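Local coordinates for uncharacterized protein YhfS (Escherichia coli, PDB 4J8L) that carries a covalently attached pyridoxal 5'-phosphate and is probably a PLP-dependent enzyme of unknown reaction, possibly with cysteine synthase activity, at residues A74-I79 and R105-Q110; A85-G90 and P135-V140. One frame throughout, in Å; residues are numbered along the deposited sequence.

Interaction 1: residues A74-I79 and R105-Q110; sequences AGTGAI and RVIIEQ
Ile107 stretches toward helix 74-86 because CG1 stands opposite its own carbonyl carbon (chi1 -69°) and the chain then runs on extended (chi2 166°), carrying the CD1 methyl to the face formed by Thr76 and Ile79. In Thr76 the torsion chi1 of -62° parts the two branches: CG2 lies trans to the backbone N, where it serves the contact, while OG1 swings beside that N. The methyls Thr76 CG2 and Ile107 CD1 meet at 3.9 Å, the two side chains running past one another in opposite directions. Ile79 meets the same methyl from its short branch, with CG2 3.9 Å from Ile107 CD1 and the two side chains crossing almost perpendicularly. Ile107 CD1 also rests on the backbone, 3.5 Å from Thr76 O. One isoleucine tip therefore spans one turn of the neighbouring helix, touching residues three apart, and further along the same helix Ile107 packs on Arg80 and Leu83. Thr76 OG1 hydrogen-bonds OP3 of the pyridoxal phosphate-lysine at position 196 and Thr103 OG1, and Gly75 N donates to OP1, as expected of a phosphate-binding helix N-terminus. Thr76 thus divides its chemistry: Thr103 and the phosphate share its hydroxyl, while the helix-helix contact, methyl against methyls and one carbonyl oxygen without a hydrogen bond, rests on shape and dispersion.

Interaction 2: residues A85-G90 and P135-V140; sequences ALLKPG and PDAALV
Asp136, which packs its CB against Leu87, sends OD2 to a hydrogen bond with the backbone N of Arg92, tying the residue before strand 137-141 to the first residue of the neighbouring strand 92-96. The contact lies in the large domain of what is, by family, a fold type I PLP enzyme, where strand 137-141 runs parallel to strand 92-96 in the seven-stranded mixed sheet and the segment 85-90 carries the end of helix 74-86 and the loop that leads into strand 92-96. Across this corner the meeting is wholly apolar and is shared by Leu86, Leu87, Asp136 and Ala137. The CA atoms come nearest at Leu86 and Ala137, 6.5 Å apart, with Leu87 and Asp136 almost as near at 6.6 Å; at this point the two segments run past each other in opposite senses. Ala137 is central to the contact: its CB meets both leucines. Leu86 approaches with its stem, CB standing 4.2 Å from Ala137 CB, and its side chain also touches Val212 of helix 210-219 and Leu168 of strand 167-170. Leu87 instead uses its end. Its CG sits between the backbone N and the carbonyl carbon (chi1 75°), a rotation that brings the branched end toward Asp136 and Ala137. The aliphatic part of Asp136 completes the apolar patch while OD2 is held by Arg92 N. Leu113 also packs on Leu87. The two Leu87 methyls divide between the partners, CD2 lying 4.1 Å from Ala137 CB and CD1 4.3 Å from Asp136 CB.

In the fold
Interactions 1 and 2 use the two ends of helix 74-86: its cofactor-facing N-terminal turn meets helix 102-111, and its last turn with the following loop meets strand 137-141 of the seven-stranded sheet. Along the chain the segments alternate, in the order 74-79, 85-90, 105-110, 135-140, so the two contacts cross along the chain. Their centres lie about 12 Å apart, and they join directly where Ile79 CG2 packs on Leu139 CD1 at 4.1 Å. Together they place helix 74-86 beside both helix 102-111 and the sheet, within the large domain whose helix start binds the phosphate of the pyridoxal cofactor.

Interaction 1: residues A74-I79 and R105-Q110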
loop_
_atom_site.group_PDB
_atom_site.type_symbol
_atom_site.label_atom_id
_atom_site.label_comp_id
_atom_site.label_asym_id
_atom_site.label_seq_id
_atom_site.Cartn_x
_atom_site.Cartn_y
_atom_site.Cartn_z
ATOM N N ALA A 74 -4.150 10.476 5.187
ATOM C CA ALA A 74 -3.803 9.425 4.233
ATOM C C ALA A 74 -3.558 8.082 4.926
ATOM O O ALA A 74 -4.332 7.691 5.800
ATOM C CB ALA A 74 -2.600 9.859 3.367
ATOM N N GLY A 75 -2.486 7.383 4.567
ATOM C CA GLY A 75 -2.275 6.038 5.083
ATOM C C GLY A 75 -1.994 6.004 6.574
ATOM O O GLY A 75 -2.495 5.145 7.289
ATOM N N THR A 76 -1.178 6.941 7.034
ATOM C CA THR A 76 -0.853 7.050 8.448
ATOM C C THR A 76 -2.113 7.373 9.254
ATOM O O THR A 76 -2.349 6.794 10.321
ATOM C CB THR A 76 0.221 8.124 8.673
ATOM O OG1 THR A 76 1.415 7.751 7.977
ATOM C CG2 THR A 76 0.532 8.270 10.154
ATOM N N GLY A 77 -2.937 8.276 8.734
ATOM C CA GLY A 77 -4.195 8.608 9.395
ATOM C C GLY A 77 -5.133 7.415 9.489
ATOM O O GLY A 77 -5.832 7.228 10.502
ATOM N N ALA A 78 -5.157 6.598 8.438
ATOM C CA ALA A 78 -6.022 5.419 8.420
ATOM C C ALA A 78 -5.582 4.396 9.471
ATOM O O ALA A 78 -6.403 3.817 10.184
ATOM C CB ALA A 78 -6.044 4.788 7.027
ATOM N N ILE A 79 -4.278 4.178 9.565
ATOM C CA ILE A 79 -3.742 3.252 10.554
ATOM C C ILE A 79 -3.985 3.775 11.961
ATOM O O ILE A 79 -4.352 3.008 12.849
ATOM C CB ILE A 79 -2.260 2.965 10.304
ATOM C CG1 ILE A 79 -2.139 2.070 9.065
ATOM C CG2 ILE A 79 -1.606 2.296 11.526
ATOM C CD1 ILE A 79 -0.738 2.027 8.445
ATOM N N ARG A 105 5.160 3.173 13.843
ATOM C CA ARG A 105 5.888 3.167 15.104
ATOM C C ARG A 105 5.581 4.444 15.895
ATOM O O ARG A 105 5.426 4.400 17.115
ATOM C CB ARG A 105 7.401 2.983 14.895
ATOM C CG ARG A 105 8.180 2.866 16.202
ATOM C CD ARG A 105 9.649 2.492 15.958
ATOM N NE ARG A 105 10.252 3.367 14.956
ATOM C CZ ARG A 105 10.530 3.007 13.703
ATOM N NH1 ARG A 105 10.281 1.768 13.285
ATOM N NH2 ARG A 105 11.069 3.885 12.873
ATOM N N VAL A 106 5.471 5.572 15.194
ATOM C CA VAL A 106 5.144 6.836 15.850
ATOM C C VAL A 106 3.772 6.734 16.532
ATOM O O VAL A 106 3.605 7.143 17.680
ATOM C CB VAL A 106 5.164 8.013 14.850
ATOM C CG1 VAL A 106 4.555 9.264 15.476
ATOM C CG2 VAL A 106 6.590 8.278 14.367
ATOM N N ILE A 107 2.804 6.159 15.825
ATOM C CA ILE A 107 1.456 5.958 16.367
ATOM C C ILE A 107 1.495 5.064 17.610
ATOM O O ILE A 107 0.879 5.371 18.637
ATOM C CB ILE A 107 0.529 5.335 15.315
ATOM C CG1 ILE A 107 0.250 6.349 14.201
ATOM C CG2 ILE A 107 -0.781 4.884 15.959
ATOM C CD1 ILE A 107 -0.366 5.753 12.954
ATOM N N ILE A 108 2.242 3.968 17.511
ATOM C CA ILE A 108 2.445 3.045 18.631
ATOM C C ILE A 108 3.023 3.758 19.851
ATOM O O ILE A 108 2.564 3.566 20.980
ATOM C CB ILE A 108 3.373 1.883 18.202
ATOM C CG1 ILE A 108 2.601 0.916 17.298
ATOM C CG2 ILE A 108 3.966 1.163 19.420
ATOM C CD1 ILE A 108 3.475 0.016 16.462
ATOM N N GLU A 109 4.018 4.599 19.611
ATOM C CA GLU A 109 4.639 5.361 20.681
ATOM C C GLU A 109 3.680 6.384 21.280
ATOM O O GLU A 109 3.623 6.548 22.501
ATOM C CB GLU A 109 5.904 6.045 20.168
ATOM C CG GLU A 109 7.020 5.070 19.842
ATOM C CD GLU A 109 8.176 5.722 19.110
ATOM O OE1 GLU A 109 8.015 6.868 18.633
ATOM O OE2 GLU A 109 9.245 5.083 19.006
ATOM N N GLN A 110 2.919 7.059 20.424
ATOM C CA GLN A 110 1.989 8.085 20.882
ATOM C C GLN A 110 0.798 7.488 21.655
ATOM O O GLN A 110 0.163 8.182 22.450
ATOM C CB GLN A 110 1.543 8.982 19.708
ATOM C CG GLN A 110 2.676 9.891 19.177
ATOM C CD GLN A 110 2.322 10.687 17.910
ATOM O OE1 GLN A 110 1.254 10.522 17.327
ATOM N NE2 GLN A 110 3.243 11.551 17.480
#

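Interaction 2: residues A85-G90 and P135-V140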
loop_
_atom_site.group_PDB
_atom_site.type_symbol
_atom_site.label_atom_id
_atom_site.label_comp_id
_atom_site.label_asym_id
_atom_site.label_seq_id
_atom_site.Cartn_x
_atom_site.Cartn_y
_atom_site.Cartn_z
ATOM N N ALA A 85 -9.452 2.422 17.203
ATOM C CA ALA A 85 -10.751 1.772 17.301
ATOM C C ALA A 85 -10.652 0.310 17.752
ATOM O O ALA A 85 -11.666 -0.294 18.115
ATOM C CB ALA A 85 -11.484 1.870 15.968
ATOM N N LEU A 86 -9.442 -0.253 17.743
ATOM C CA LEU A 86 -9.252 -1.656 18.132
ATOM C C LEU A 86 -8.683 -1.822 19.532
ATOM O O LEU A 86 -8.926 -2.837 20.199
ATOM C CB LEU A 86 -8.351 -2.389 17.135
ATOM C CG LEU A 86 -8.929 -2.636 15.743
ATOM C CD1 LEU A 86 -7.945 -3.408 14.884
ATOM C CD2 LEU A 86 -10.264 -3.372 15.825
ATOM N N LEU A 87 -7.920 -0.840 19.989
ATOM C CA LEU A 87 -7.393 -0.941 21.340
ATOM C C LEU A 87 -7.171 0.397 22.034
ATOM O O LEU A 87 -7.233 1.459 21.413
ATOM C CB LEU A 87 -6.149 -1.840 21.397
ATOM C CG LEU A 87 -4.786 -1.383 20.889
ATOM C CD1 LEU A 87 -3.743 -2.375 21.375
ATOM C CD2 LEU A 87 -4.752 -1.303 19.388
ATOM N N LYS A 88 -6.955 0.314 23.344
ATOM C CA LYS A 88 -6.818 1.479 24.206
ATOM C C LYS A 88 -5.344 1.753 24.442
ATOM O O LYS A 88 -4.518 0.861 24.256
ATOM C CB LYS A 88 -7.516 1.215 25.548
ATOM C CG LYS A 88 -9.021 1.026 25.425
ATOM C CD LYS A 88 -9.644 0.647 26.760
ATOM C CE LYS A 88 -11.153 0.492 26.637
ATOM N NZ LYS A 88 -11.775 0.124 27.939
ATOM N N PRO A 89 -5.009 2.992 24.839
ATOM C CA PRO A 89 -3.632 3.328 25.192
ATOM C C PRO A 89 -3.109 2.370 26.254
ATOM O O PRO A 89 -3.823 2.055 27.208
ATOM C CB PRO A 89 -3.764 4.723 25.802
ATOM C CG PRO A 89 -4.954 5.294 25.174
ATOM C CD PRO A 89 -5.898 4.165 24.914
ATOM N N GLY A 90 -1.876 1.905 26.084
ATOM C CA GLY A 90 -1.254 1.053 27.080
ATOM C C GLY A 90 -1.570 -0.416 26.895
ATOM O O GLY A 90 -1.104 -1.256 27.657
ATOM N N PRO A 135 -2.413 -10.899 23.037
ATOM C CA PRO A 135 -2.442 -9.508 22.575
ATOM C C PRO A 135 -3.878 -9.012 22.450
ATOM O O PRO A 135 -4.783 -9.813 22.217
ATOM C CB PRO A 135 -1.777 -9.585 21.196
ATOM C CG PRO A 135 -2.004 -10.991 20.747
ATOM C CD PRO A 135 -1.963 -11.829 21.986
ATOM N N ASP A 136 -4.085 -7.713 22.626
ATOM C CA ASP A 136 -5.419 -7.135 22.497
ATOM C C ASP A 136 -5.825 -6.910 21.040
ATOM O O ASP A 136 -7.018 -6.882 20.712
ATOM C CB ASP A 136 -5.513 -5.838 23.293
ATOM C CG ASP A 136 -5.291 -6.057 24.778
ATOM O OD1 ASP A 136 -6.180 -6.650 25.436
ATOM O OD2 ASP A 136 -4.226 -5.644 25.286
ATOM N N ALA A 137 -4.830 -6.743 20.171
ATOM C CA ALA A 137 -5.060 -6.628 18.742
ATOM C C ALA A 137 -3.770 -6.974 18.003
ATOM O O ALA A 137 -2.711 -7.136 18.626
ATOM C CB ALA A 137 -5.524 -5.214 18.379
ATOM N N ALA A 138 -3.866 -7.097 16.682
ATOM C CA ALA A 138 -2.702 -7.371 15.847
ATOM C C ALA A 138 -2.679 -6.451 14.636
ATOM O O ALA A 138 -3.723 -6.094 14.100
ATOM C CB ALA A 138 -2.692 -8.829 15.395
ATOM N N LEU A 139 -1.481 -6.069 14.214
ATOM C CA LEU A 139 -1.307 -5.327 12.976
ATOM C C LEU A 139 -0.508 -6.192 12.020
ATOM O O LEU A 139 0.528 -6.746 12.384
ATOM C CB LEU A 139 -0.582 -4.001 13.229
ATOM C CG LEU A 139 -0.364 -3.113 11.992
ATOM C CD1 LEU A 139 -0.610 -1.643 12.310
ATOM C CD2 LEU A 139 1.043 -3.298 11.443
ATOM N N VAL A 140 -0.990 -6.312 10.789
ATOM C CA VAL A 140 -0.285 -7.115 9.799
ATOM C C VAL A 140 -0.012 -6.265 8.571
ATOM O O VAL A 140 -0.935 -5.680 8.000
ATOM C CB VAL A 140 -1.098 -8.365 9.387
ATOM C CG1 VAL A 140 -0.253 -9.275 8.503
ATOM C CG2 VAL A 140 -1.607 -9.122 10.621
#